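Local coordinates for 2-dehydropantoate 2-reductase (Geobacter metallireducens, PDB 3HN2), which probably catalyses the NADPH-dependent reduction of ketopantoate (2-dehydropantoate) to (R)-pantoate, a step in pantothenate biosynthesis, at residues E87-L92 / T97-L102; P91-G96 / A118-G123; L187-P192 / G253-S258; Q202-I207 / E247-M252. One frame throughout, in Å; residues are numbered along the deposited sequence.

Contact 1. Residues E87-L92 / T97-L102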
loop_
_atom_site.group_PDB
_atom_site.type_symbol
_atom_site.label_atom_id
_atom_site.label_comp_id
_atom_site.label_asym_id
_atom_site.label_seq_id
_atom_site.Cartn_x
_atom_site.Cartn_y
_atom_site.Cartn_z
ATOM N N GLU A 87 -5.291 8.228 -37.064
ATOM C CA GLU A 87 -5.602 9.656 -37.233
ATOM C C GLU A 87 -4.898 10.567 -36.219
ATOM O O GLU A 87 -4.463 11.667 -36.567
ATOM C CB GLU A 87 -7.120 9.918 -37.247
ATOM C CG GLU A 87 -7.885 9.480 -35.998
ATOM C CD GLU A 87 -9.088 10.365 -35.692
ATOM O OE1 GLU A 87 -10.166 9.812 -35.383
ATOM O OE2 GLU A 87 -8.962 11.610 -35.753
ATOM N N LEU A 88 -4.758 10.084 -34.984
ATOM C CA LEU A 88 -4.239 10.898 -33.884
ATOM C C LEU A 88 -2.715 10.970 -33.795
ATOM O O LEU A 88 -2.177 11.951 -33.287
ATOM C CB LEU A 88 -4.809 10.415 -32.544
ATOM C CG LEU A 88 -6.301 10.594 -32.257
ATOM C CD1 LEU A 88 -6.682 9.771 -31.047
ATOM C CD2 LEU A 88 -6.668 12.056 -32.046
ATOM N N ILE A 89 -2.021 9.942 -34.278
ATOM C CA ILE A 89 -0.569 9.846 -34.089
ATOM C C ILE A 89 0.257 10.079 -35.371
ATOM O O ILE A 89 1.321 10.695 -35.303
ATOM C CB ILE A 89 -0.180 8.533 -33.325
ATOM C CG1 ILE A 89 -0.816 8.530 -31.929
ATOM C CG2 ILE A 89 1.337 8.378 -33.175
ATOM C CD1 ILE A 89 -0.934 7.159 -31.291
ATOM N N ARG A 90 -0.243 9.627 -36.525
ATOM C CA ARG A 90 0.453 9.800 -37.826
ATOM C C ARG A 90 1.037 11.194 -38.152
ATOM O O ARG A 90 2.183 11.264 -38.610
ATOM C CB ARG A 90 -0.377 9.214 -38.997
ATOM C CG ARG A 90 -0.234 9.887 -40.372
ATOM C CD ARG A 90 0.954 9.373 -41.189
ATOM N NE ARG A 90 0.631 8.180 -41.970
ATOM C CZ ARG A 90 0.931 6.934 -41.609
ATOM N NH1 ARG A 90 0.590 5.921 -42.393
ATOM N NH2 ARG A 90 1.569 6.693 -40.468
ATOM N N PRO A 91 0.282 12.302 -37.907
ATOM C CA PRO A 91 0.904 13.623 -38.122
ATOM C C PRO A 91 2.084 13.972 -37.198
ATOM O O PRO A 91 2.867 14.865 -37.525
ATOM C CB PRO A 91 -0.251 14.599 -37.863
ATOM C CG PRO A 91 -1.487 13.793 -38.016
ATOM C CD PRO A 91 -1.128 12.455 -37.488
ATOM N N LEU A 92 2.205 13.274 -36.069
ATOM C CA LEU A 92 3.270 13.523 -35.096
ATOM C C LEU A 92 4.541 12.721 -35.376
ATOM O O LEU A 92 5.570 12.940 -34.735
ATOM C CB LEU A 92 2.778 13.209 -33.681
ATOM C CG LEU A 92 1.428 13.777 -33.243
ATOM C CD1 LEU A 92 0.881 13.010 -32.049
ATOM C CD2 LEU A 92 1.550 15.256 -32.925
ATOM N N THR A 97 11.029 9.726 -34.440
ATOM C CA THR A 97 9.993 9.864 -33.419
ATOM C C THR A 97 9.807 8.509 -32.756
ATOM O O THR A 97 9.795 7.476 -33.431
ATOM C CB THR A 97 8.632 10.313 -34.023
ATOM O OG1 THR A 97 8.819 11.473 -34.838
ATOM C CG2 THR A 97 7.598 10.627 -32.931
ATOM N N GLN A 98 9.692 8.518 -31.434
ATOM C CA GLN A 98 9.419 7.299 -30.691
ATOM C C GLN A 98 8.132 7.406 -29.878
ATOM O O GLN A 98 7.788 8.473 -29.368
ATOM C CB GLN A 98 10.618 6.892 -29.834
ATOM C CG GLN A 98 11.417 8.042 -29.257
ATOM C CD GLN A 98 12.841 7.645 -28.927
ATOM O OE1 GLN A 98 13.098 6.538 -28.450
ATOM N NE2 GLN A 98 13.781 8.550 -29.184
ATOM N N ILE A 99 7.416 6.290 -29.784
ATOM C CA ILE A 99 6.068 6.279 -29.235
ATOM C C ILE A 99 6.024 5.530 -27.899
ATOM O O ILE A 99 6.383 4.353 -27.817
ATOM C CB ILE A 99 5.063 5.687 -30.256
ATOM C CG1 ILE A 99 5.220 6.382 -31.618
ATOM C CG2 ILE A 99 3.640 5.832 -29.752
ATOM C CD1 ILE A 99 4.697 5.604 -32.805
ATOM N N LEU A 100 5.599 6.234 -26.854
ATOM C CA LEU A 100 5.558 5.674 -25.505
ATOM C C LEU A 100 4.122 5.429 -25.070
ATOM O O LEU A 100 3.336 6.367 -24.927
ATOM C CB LEU A 100 6.283 6.596 -24.516
ATOM C CG LEU A 100 6.310 6.346 -22.999
ATOM C CD1 LEU A 100 6.680 4.925 -22.656
ATOM C CD2 LEU A 100 7.309 7.292 -22.359
ATOM N N THR A 101 3.785 4.160 -24.869
ATOM C CA THR A 101 2.446 3.792 -24.433
ATOM C C THR A 101 2.388 3.539 -22.905
ATOM O O THR A 101 3.214 2.808 -22.343
ATOM C CB THR A 101 1.880 2.634 -25.300
ATOM O OG1 THR A 101 0.452 2.641 -25.255
ATOM C CG2 THR A 101 2.405 1.280 -24.880
ATOM N N LEU A 102 1.433 4.187 -22.242
ATOM C CA LEU A 102 1.280 4.082 -20.783
ATOM C C LEU A 102 -0.095 3.568 -20.380
ATOM O O LEU A 102 -0.434 3.522 -19.196
ATOM C CB LEU A 102 1.519 5.438 -20.119
ATOM C CG LEU A 102 2.940 5.944 -19.888
ATOM C CD1 LEU A 102 2.886 7.388 -19.446
ATOM C CD2 LEU A 102 3.656 5.110 -18.854
#
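Ile89, on the last part of helix 85-89, faces Ile99 of strand 98-101, and the pair marks where the helix returns to the sheet in a beta-alpha-beta unit of the Rossmann-type domain (strand 72-75, helix 85-89, strand 98-101). The packed part is this meeting of branches: the methyl CG2 of Ile89 comes within 4.4 Å of CD1 of Ile99, an apolar touch at van der Waals distance. Phe116, in the loop after helix 108-115, touches both isoleucines, Leu112 of that helix adds to the cover on Ile89, and Val73 and Val75 of the neighbouring strand lie against Ile99. The contact is therefore one edge of a larger hydrophobic layer between helices and sheet.

The other side is looser. Glu87 of the helix and Arg90 at the start of the 3-10 segment are exposed and make no contact with the strand segment; Glu87 makes a salt bridge with Arg84. Leu92, although buried, keeps its side chain short of the strand segment and offers its backbone oxygen instead. Thr97 comes close to that oxygen without a hydrogen bond. With its hydroxyl anti to the carbonyl carbon (chi1 -51°), Thr97 sends OG1 to hydrogen bonds with Met70 O and Glu94 N, which pin the entry to the strand. The 3-10 turn itself is closed by Leu92 N bonding to Ile89 O at 2.8 Å. Just beyond it, Thr97 brings both branches equally close to the last carbonyl of that turn: OG1 and CG2 each lie 3.6 Å from Leu92 O.

Contact 2. Residues P91-G96 / A118-G123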
loop_
_atom_site.group_PDB
_atom_site.type_symbol
_atom_site.label_atom_id
_atom_site.label_comp_id
_atom_site.label_asym_id
_atom_site.label_seq_id
_atom_site.Cartn_x
_atom_site.Cartn_y
_atom_site.Cartn_z
ATOM N N PRO A 91 0.282 12.302 -37.907
ATOM C CA PRO A 91 0.904 13.623 -38.122
ATOM C C PRO A 91 2.084 13.972 -37.198
ATOM O O PRO A 91 2.867 14.865 -37.525
ATOM C CB PRO A 91 -0.251 14.599 -37.863
ATOM C CG PRO A 91 -1.487 13.793 -38.016
ATOM C CD PRO A 91 -1.128 12.455 -37.488
ATOM N N LEU A 92 2.205 13.274 -36.069
ATOM C CA LEU A 92 3.270 13.523 -35.096
ATOM C C LEU A 92 4.541 12.721 -35.376
ATOM O O LEU A 92 5.570 12.940 -34.735
ATOM C CB LEU A 92 2.778 13.209 -33.681
ATOM C CG LEU A 92 1.428 13.777 -33.243
ATOM C CD1 LEU A 92 0.881 13.010 -32.049
ATOM C CD2 LEU A 92 1.550 15.256 -32.925
ATOM N N VAL A 93 4.468 11.800 -36.332
ATOM C CA VAL A 93 5.560 10.859 -36.587
ATOM C C VAL A 93 6.489 11.306 -37.723
ATOM O O VAL A 93 6.062 11.499 -38.863
ATOM C CB VAL A 93 5.015 9.417 -36.830
ATOM C CG1 VAL A 93 6.117 8.461 -37.274
ATOM C CG2 VAL A 93 4.338 8.885 -35.571
ATOM N N GLU A 94 7.759 11.493 -37.376
ATOM C CA GLU A 94 8.835 11.706 -38.340
ATOM C C GLU A 94 9.854 10.590 -38.100
ATOM O O GLU A 94 9.766 9.886 -37.094
ATOM C CB GLU A 94 9.457 13.098 -38.144
ATOM C CG GLU A 94 10.467 13.557 -39.215
ATOM C CD GLU A 94 9.990 13.327 -40.645
ATOM O OE1 GLU A 94 8.971 13.929 -41.047
ATOM O OE2 GLU A 94 10.648 12.550 -41.371
ATOM N N GLU A 95 10.792 10.408 -39.029
ATOM C CA GLU A 95 11.890 9.459 -38.865
ATOM C C GLU A 95 12.701 9.798 -37.612
ATOM O O GLU A 95 13.412 10.805 -37.573
ATOM C CB GLU A 95 12.785 9.464 -40.108
ATOM C CG GLU A 95 13.966 8.498 -40.054
ATOM C CD GLU A 95 15.073 8.866 -41.028
ATOM O OE1 GLU A 95 15.169 10.053 -41.411
ATOM O OE2 GLU A 95 15.853 7.967 -41.406
ATOM N N GLY A 96 12.564 8.963 -36.584
ATOM C CA GLY A 96 13.236 9.194 -35.309
ATOM C C GLY A 96 12.298 9.443 -34.140
ATOM O O GLY A 96 12.725 9.396 -32.985
ATOM N N ALA A 118 8.045 -1.224 -35.114
ATOM C CA ALA A 118 8.350 -1.861 -33.831
ATOM C C ALA A 118 9.564 -1.271 -33.106
ATOM O O ALA A 118 9.643 -1.334 -31.883
ATOM C CB ALA A 118 8.505 -3.366 -34.009
ATOM N N GLU A 119 10.494 -0.685 -33.857
ATOM C CA GLU A 119 11.674 -0.058 -33.259
ATOM C C GLU A 119 11.415 1.374 -32.768
ATOM O O GLU A 119 12.341 2.056 -32.327
ATOM C CB GLU A 119 12.884 -0.113 -34.207
ATOM C CG GLU A 119 12.746 0.669 -35.510
ATOM C CD GLU A 119 12.098 -0.142 -36.616
ATOM O OE1 GLU A 119 10.872 -0.378 -36.551
ATOM O OE2 GLU A 119 12.816 -0.537 -37.557
ATOM N N ARG A 120 10.160 1.815 -32.843
ATOM C CA ARG A 120 9.747 3.118 -32.315
ATOM C C ARG A 120 9.051 2.972 -30.961
ATOM O O ARG A 120 8.910 3.946 -30.226
ATOM C CB ARG A 120 8.792 3.837 -33.281
ATOM C CG ARG A 120 9.108 3.686 -34.766
ATOM C CD ARG A 120 8.107 4.455 -35.622
ATOM N NE ARG A 120 8.606 5.781 -35.980
ATOM C CZ ARG A 120 8.999 6.138 -37.202
ATOM N NH1 ARG A 120 9.444 7.365 -37.420
ATOM N NH2 ARG A 120 8.943 5.278 -38.211
ATOM N N ILE A 121 8.628 1.754 -30.633
ATOM C CA ILE A 121 7.670 1.542 -29.543
ATOM C C ILE A 121 8.337 1.308 -28.192
ATOM O O ILE A 121 9.223 0.466 -28.059
ATOM C CB ILE A 121 6.656 0.408 -29.889
ATOM C CG1 ILE A 121 6.022 0.645 -31.266
ATOM C CG2 ILE A 121 5.569 0.263 -28.822
ATOM C CD1 ILE A 121 5.365 2.019 -31.475
ATOM N N ILE A 122 7.902 2.076 -27.198
ATOM C CA ILE A 122 8.353 1.915 -25.822
ATOM C C ILE A 122 7.134 1.683 -24.915
ATOM O O ILE A 122 6.154 2.433 -24.942
ATOM C CB ILE A 122 9.222 3.120 -25.335
ATOM C CG1 ILE A 122 10.544 3.191 -26.097
ATOM C CG2 ILE A 122 9.559 3.007 -23.854
ATOM C CD1 ILE A 122 10.565 4.179 -27.240
ATOM N N GLY A 123 7.191 0.617 -24.134
ATOM C CA GLY A 123 6.123 0.313 -23.209
ATOM C C GLY A 123 6.447 0.813 -21.821
ATOM O O GLY A 123 7.540 0.571 -21.294
#
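Arg120 reaches from the turn before strand 121-129 to the loop 93-96, which links helix 85-89 to strand 98-101 at the surface of the Rossmann-type domain. Among the polar interactions, NH1 of Arg120 lies 2.6 Å from Glu94 O, close to the guanidinium plane, but the N-H points poorly at the oxygen (118°), making this a weak hydrogen bond. A second grip comes from NE of the same side chain, bonded to Thr97 O, so one guanidinium spans two carbonyls of the chain that leads into the strand. After an extended chi2, a bend at chi3 (96°) turns the flat group and brings NH1 to the loop.

The apolar part belongs to Val93. Its CG1 sits over one face of the guanidinium, toward the rim, 3.7 Å from Arg120 CZ, while CA of Glu95 approaches the edge beside the bonded oxygen.

Within the loop, Glu94 helps itself: its OE2 receives the backbone N of Glu95 at 3.2 Å in a nearly straight bond (165°), met from above the carboxylate plane. Gly96 follows with a positive phi that suits glycine.

With an alanine at Arg120, the carbonyls of Glu94 and Thr97 would lose this donor, and the loop would probably be freer to shift away from strand 121-129.

Glu94 OE2 remains 6.6 Å from Arg120 NH1, too far for a salt bridge. The bonds described here go to neutral backbone oxygens, so the arginine probably serves here mainly as a hydrogen-bond donor, and the carboxylate can probably add only a modest long-range attraction.

Contact 3. Residues L187-P192 / G253-S258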
loop_
_atom_site.group_PDB
_atom_site.type_symbol
_atom_site.label_atom_id
_atom_site.label_comp_id
_atom_site.label_asym_id
_atom_site.label_seq_id
_atom_site.Cartn_x
_atom_site.Cartn_y
_atom_site.Cartn_z
ATOM N N LEU A 187 -1.161 -7.007 -14.637
ATOM C CA LEU A 187 -2.419 -7.714 -14.902
ATOM C C LEU A 187 -2.846 -8.584 -13.725
ATOM O O LEU A 187 -4.038 -8.795 -13.512
ATOM C CB LEU A 187 -2.310 -8.559 -16.182
ATOM C CG LEU A 187 -3.023 -8.128 -17.475
ATOM C CD1 LEU A 187 -3.507 -6.671 -17.475
ATOM C CD2 LEU A 187 -2.156 -8.413 -18.720
ATOM N N VAL A 188 -1.868 -9.079 -12.965
ATOM C CA VAL A 188 -2.124 -9.830 -11.739
ATOM C C VAL A 188 -2.878 -8.976 -10.711
ATOM O O VAL A 188 -3.655 -9.499 -9.918
ATOM C CB VAL A 188 -0.819 -10.409 -11.134
ATOM C CG1 VAL A 188 -1.063 -11.041 -9.745
ATOM C CG2 VAL A 188 -0.237 -11.448 -12.058
ATOM N N TRP A 189 -2.667 -7.663 -10.756
ATOM C CA TRP A 189 -3.388 -6.749 -9.882
ATOM C C TRP A 189 -4.668 -6.227 -10.526
ATOM O O TRP A 189 -5.724 -6.163 -9.866
ATOM C CB TRP A 189 -2.506 -5.568 -9.459
ATOM C CG TRP A 189 -3.123 -4.818 -8.337
ATOM C CD1 TRP A 189 -2.968 -5.070 -6.998
ATOM C CD2 TRP A 189 -4.040 -3.721 -8.438
ATOM N NE1 TRP A 189 -3.712 -4.180 -6.267
ATOM C CE2 TRP A 189 -4.391 -3.350 -7.117
ATOM C CE3 TRP A 189 -4.595 -3.013 -9.515
ATOM C CZ2 TRP A 189 -5.269 -2.297 -6.843
ATOM C CZ3 TRP A 189 -5.481 -1.963 -9.246
ATOM C CH2 TRP A 189 -5.807 -1.618 -7.915
ATOM N N ASN A 190 -4.555 -5.830 -11.798
ATOM C CA ASN A 190 -5.629 -5.140 -12.518
ATOM C C ASN A 190 -6.847 -5.996 -12.791
ATOM O O ASN A 190 -7.943 -5.476 -12.943
ATOM C CB ASN A 190 -5.119 -4.585 -13.861
ATOM C CG ASN A 190 -4.745 -3.110 -13.796
ATOM O OD1 ASN A 190 -4.639 -2.515 -12.716
ATOM N ND2 ASN A 190 -4.532 -2.513 -14.964
ATOM N N ILE A 191 -6.661 -7.307 -12.882
ATOM C CA ILE A 191 -7.778 -8.180 -13.217
ATOM C C ILE A 191 -8.727 -8.428 -12.023
ATOM O O ILE A 191 -9.908 -8.098 -12.147
ATOM C CB ILE A 191 -7.343 -9.439 -14.025
ATOM C CG1 ILE A 191 -6.933 -9.010 -15.447
ATOM C CG2 ILE A 191 -8.461 -10.467 -14.086
ATOM C CD1 ILE A 191 -6.429 -10.128 -16.347
ATOM N N PRO A 192 -8.229 -8.965 -10.872
ATOM C CA PRO A 192 -9.158 -9.092 -9.723
ATOM C C PRO A 192 -9.755 -7.771 -9.254
ATOM O O PRO A 192 -10.951 -7.696 -9.028
ATOM C CB PRO A 192 -8.291 -9.705 -8.613
ATOM C CG PRO A 192 -6.884 -9.444 -9.037
ATOM C CD PRO A 192 -6.896 -9.496 -10.528
ATOM N N GLY A 253 -6.158 1.132 1.794
ATOM C CA GLY A 253 -7.389 1.528 2.470
ATOM C C GLY A 253 -8.602 1.425 1.564
ATOM O O GLY A 253 -8.810 0.406 0.903
ATOM N N GLU A 254 -9.367 2.512 1.506
ATOM C CA GLU A 254 -10.642 2.565 0.802
ATOM C C GLU A 254 -10.480 3.071 -0.642
ATOM O O GLU A 254 -11.039 4.103 -1.022
ATOM C CB GLU A 254 -11.617 3.445 1.598
ATOM C CG GLU A 254 -13.095 3.167 1.348
ATOM C CD GLU A 254 -14.016 4.100 2.123
ATOM O OE1 GLU A 254 -15.160 3.694 2.411
ATOM O OE2 GLU A 254 -13.604 5.236 2.443
ATOM N N TYR A 255 -9.723 2.332 -1.449
ATOM C CA TYR A 255 -9.372 2.788 -2.800
ATOM C C TYR A 255 -10.298 2.256 -3.891
ATOM O O TYR A 255 -10.542 1.053 -3.986
ATOM C CB TYR A 255 -7.916 2.445 -3.120
ATOM C CG TYR A 255 -7.502 2.761 -4.540
ATOM C CD1 TYR A 255 -7.169 1.741 -5.429
ATOM C CD2 TYR A 255 -7.443 4.081 -4.997
ATOM C CE1 TYR A 255 -6.794 2.021 -6.732
ATOM C CE2 TYR A 255 -7.070 4.371 -6.305
ATOM C CZ TYR A 255 -6.746 3.335 -7.166
ATOM O OH TYR A 255 -6.367 3.603 -8.460
ATOM N N LYS A 256 -10.801 3.162 -4.722
ATOM C CA LYS A 256 -11.700 2.791 -5.806
ATOM C C LYS A 256 -10.969 2.890 -7.143
ATOM O O LYS A 256 -10.701 3.997 -7.618
ATOM C CB LYS A 256 -12.969 3.660 -5.793
ATOM C CG LYS A 256 -13.685 3.704 -4.433
ATOM C CD LYS A 256 -15.202 3.616 -4.567
ATOM C CE LYS A 256 -15.901 4.954 -4.433
ATOM N NZ LYS A 256 -17.360 4.766 -4.139
ATOM N N PRO A 257 -10.645 1.730 -7.752
ATOM C CA PRO A 257 -9.876 1.607 -8.994
ATOM C C PRO A 257 -10.499 2.344 -10.169
ATOM O O PRO A 257 -11.675 2.696 -10.124
ATOM C CB PRO A 257 -9.903 0.100 -9.274
ATOM C CG PRO A 257 -10.128 -0.520 -7.969
ATOM C CD PRO A 257 -11.040 0.409 -7.238
ATOM N N SER A 258 -9.702 2.546 -11.218
ATOM C CA SER A 258 -10.098 3.331 -12.391
ATOM C C SER A 258 -11.389 2.862 -13.050
ATOM O O SER A 258 -12.224 3.686 -13.419
ATOM C CB SER A 258 -8.964 3.360 -13.416
ATOM O OG SER A 258 -8.578 2.047 -13.787
#
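The six-membered end of the Trp189 indole points at the side of the Tyr255 ring. Its CH2 lies 4.0 Å from Tyr255 CE1 and close to the plane of the tyrosine ring, so the indole meets an edge of the phenol, not its face; seen from the tryptophan, the approach is oblique. The same CH2 also comes within 4.5 Å of CG of Pro257, and one indole corner thereby touches both residues. Pro257 sits partly over the tyrosine, its N 4.0 Å above one face and shifted toward the rim.

Trp189 arrives here because its indole is anti to the backbone N (chi1 -167°), extending from a kinked part of helix 179-200. This is the interior of the all-helical C-terminal domain of the ketopantoate reductase family, related to that of 6-phosphogluconate dehydrogenase, and segment 253-258 is the linker from helix 241-249 to helix 258-264, with Pro257 at the N-cap.

Other aromatic groups fix the indole further: Phe193 stacks on it and Phe127 meets it edge-to-face. Its one polar atom, NE1, donates to OG1 of Thr249, while OD1 of Asn190 lies at the indole edge, in its plane.

Contact 4. Residues Q202-I207 / E247-M252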
loop_
_atom_site.group_PDB
_atom_site.type_symbol
_atom_site.label_atom_id
_atom_site.label_comp_id
_atom_site.label_asym_id
_atom_site.label_seq_id
_atom_site.Cartn_x
_atom_site.Cartn_y
_atom_site.Cartn_z
ATOM N N GLN A 202 -17.901 -1.683 -5.185
ATOM C CA GLN A 202 -17.339 -1.518 -3.846
ATOM C C GLN A 202 -15.840 -1.248 -3.947
ATOM O O GLN A 202 -15.202 -1.738 -4.867
ATOM C CB GLN A 202 -17.554 -2.791 -3.029
ATOM C CG GLN A 202 -19.001 -3.146 -2.755
ATOM C CD GLN A 202 -19.179 -4.620 -2.462
ATOM O OE1 GLN A 202 -18.222 -5.315 -2.125
ATOM N NE2 GLN A 202 -20.404 -5.107 -2.593
ATOM N N PRO A 203 -15.267 -0.474 -3.003
ATOM C CA PRO A 203 -13.804 -0.289 -2.985
ATOM C C PRO A 203 -13.022 -1.553 -2.580
ATOM O O PRO A 203 -13.620 -2.536 -2.126
ATOM C CB PRO A 203 -13.606 0.816 -1.947
ATOM C CG PRO A 203 -14.786 0.695 -1.046
ATOM C CD PRO A 203 -15.926 0.288 -1.925
ATOM N N VAL A 204 -11.697 -1.508 -2.735
ATOM C CA VAL A 204 -10.830 -2.694 -2.575
ATOM C C VAL A 204 -10.823 -3.325 -1.170
ATOM O O VAL A 204 -10.706 -4.544 -1.045
ATOM C CB VAL A 204 -9.361 -2.452 -3.080
ATOM C CG1 VAL A 204 -9.344 -2.108 -4.551
ATOM C CG2 VAL A 204 -8.655 -1.356 -2.290
ATOM N N ASN A 205 -10.969 -2.502 -0.133
ATOM C CA ASN A 205 -10.947 -2.979 1.262
ATOM C C ASN A 205 -12.049 -3.973 1.613
ATOM O O ASN A 205 -11.846 -4.858 2.439
ATOM C CB ASN A 205 -10.989 -1.807 2.241
ATOM C CG ASN A 205 -12.247 -0.973 2.104
ATOM O OD1 ASN A 205 -12.389 -0.183 1.175
ATOM N ND2 ASN A 205 -13.168 -1.142 3.041
ATOM N N LEU A 206 -13.204 -3.816 0.973
ATOM C CA LEU A 206 -14.337 -4.709 1.157
ATOM C C LEU A 206 -14.113 -6.065 0.496
ATOM O O LEU A 206 -14.318 -7.098 1.141
ATOM C CB LEU A 206 -15.621 -4.053 0.640
ATOM C CG LEU A 206 -16.080 -2.769 1.345
ATOM C CD1 LEU A 206 -17.412 -2.303 0.781
ATOM C CD2 LEU A 206 -16.177 -2.958 2.854
ATOM N N ILE A 207 -13.683 -6.052 -0.776
ATOM C CA ILE A 207 -13.288 -7.263 -1.525
ATOM C C ILE A 207 -12.272 -8.073 -0.721
ATOM O O ILE A 207 -12.371 -9.295 -0.636
ATOM C CB ILE A 207 -12.703 -6.924 -2.949
ATOM C CG1 ILE A 207 -13.820 -6.690 -3.971
ATOM C CG2 ILE A 207 -11.814 -8.063 -3.492
ATOM C CD1 ILE A 207 -14.328 -5.266 -4.045
ATOM N N GLU A 247 -1.131 -8.453 0.029
ATOM C CA GLU A 247 -0.650 -7.571 1.100
ATOM C C GLU A 247 -0.458 -6.125 0.639
ATOM O O GLU A 247 -0.640 -5.201 1.424
ATOM C CB GLU A 247 0.659 -8.100 1.695
ATOM C CG GLU A 247 0.517 -9.366 2.543
ATOM C CD GLU A 247 1.858 -9.901 3.038
ATOM O OE1 GLU A 247 1.894 -11.037 3.557
ATOM O OE2 GLU A 247 2.880 -9.188 2.910
ATOM N N PHE A 248 -0.080 -5.947 -0.629
ATOM C CA PHE A 248 0.140 -4.621 -1.225
ATOM C C PHE A 248 -1.148 -3.811 -1.287
ATOM O O PHE A 248 -1.160 -2.638 -0.919
ATOM C CB PHE A 248 0.758 -4.771 -2.625
ATOM C CG PHE A 248 0.811 -3.498 -3.430
ATOM C CD1 PHE A 248 1.811 -2.558 -3.205
ATOM C CD2 PHE A 248 -0.114 -3.264 -4.446
ATOM C CE1 PHE A 248 1.871 -1.391 -3.956
ATOM C CE2 PHE A 248 -0.064 -2.099 -5.201
ATOM C CZ PHE A 248 0.933 -1.161 -4.959
ATOM N N THR A 249 -2.226 -4.452 -1.739
ATOM C CA THR A 249 -3.533 -3.806 -1.896
ATOM C C THR A 249 -4.165 -3.505 -0.530
ATOM O O THR A 249 -5.024 -2.634 -0.415
ATOM C CB THR A 249 -4.490 -4.667 -2.776
ATOM O OG1 THR A 249 -3.725 -5.413 -3.725
ATOM C CG2 THR A 249 -5.466 -3.812 -3.559
ATOM N N ASP A 250 -3.701 -4.209 0.500
ATOM C CA ASP A 250 -4.184 -4.055 1.871
ATOM C C ASP A 250 -3.682 -2.764 2.541
ATOM O O ASP A 250 -4.156 -2.390 3.618
ATOM C CB ASP A 250 -3.753 -5.272 2.697
ATOM C CG ASP A 250 -4.845 -5.768 3.633
ATOM O OD1 ASP A 250 -4.855 -6.983 3.929
ATOM O OD2 ASP A 250 -5.692 -4.958 4.071
ATOM N N ALA A 251 -2.725 -2.092 1.902
ATOM C CA ALA A 251 -2.177 -0.825 2.392
ATOM C C ALA A 251 -2.799 0.379 1.681
ATOM O O ALA A 251 -2.316 1.508 1.808
ATOM C CB ALA A 251 -0.662 -0.811 2.214
ATOM N N MET A 252 -3.871 0.130 0.935
ATOM C CA MET A 252 -4.466 1.140 0.075
ATOM C C MET A 252 -5.729 1.708 0.670
ATOM O O MET A 252 -6.303 2.644 0.112
ATOM C CB MET A 252 -4.794 0.546 -1.292
ATOM C CG MET A 252 -3.621 0.436 -2.236
ATOM S SD MET A 252 -4.171 -0.443 -3.695
ATOM C CE MET A 252 -3.201 0.330 -4.996
#
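Val204 and Thr249 bring their CA atoms to 7.4 Å, the closest pair of CA atoms between 202-207 and 247-252. Pro203 takes the N-cap position, and Val204 starts the short helix 204-207. Opposite it, helix 241-249 frays out in weak bonds and passes into a type I beta turn from Thr249 to Met252, closed by Met252 N to Thr249 O at 3.3 Å. The start of the short helix 204-207 thus lies against the turn at the weakly bonded last part of helix 241-249, in the C-terminal helical domain.

The side chains meet through carbon alone. CB of Val204 faces CG2 of Thr249 at 4.2 Å, and one valine branch, CG2, reaches CB of Met252 at 4.4 Å. With CG1 of Val204 anti to the carbonyl carbon (chi1 -61°), CG2 falls between the backbone N and the carbonyl carbon. The rest of the Met252 chain runs on toward Trp189, and Cys197 of helix 179-200 backs Val204.

Thr249 divides its work: the methyl packs on the valine, whereas OG1 bonds to Met245 O one turn earlier. Nearby, Asn205 ND2 bonds to Asn50 OD1 of the second subunit, placing this corner beside the dimer interface.

With no polar link between the segments, the fit rests on shape and burial; the threonine hydroxyl has its partner outside the segments, so the Val204 side needs to supply only carbon surface.

In the fold
The four contacts form two pairs on opposite sides of the chain's centre. Contacts 1 and 2, whose centres are about 6 Å apart, share Pro91 and Leu92 and use the neighbouring parallel strands 98-101 and 121-129 of the large sheet in the Rossmann-type domain. Contacts 3 and 4, about 8 Å apart between centres, belong to the helical C-terminal domain; along the chain, contact 4 begins and ends within the span between the segments of contact 3, and both touch the second subunit. Between the pairs the centres are 28 to 38 Å apart, with no touch. The first pair thus lies in the predicted NADP-binding half, the second in the helical half beside the other subunit.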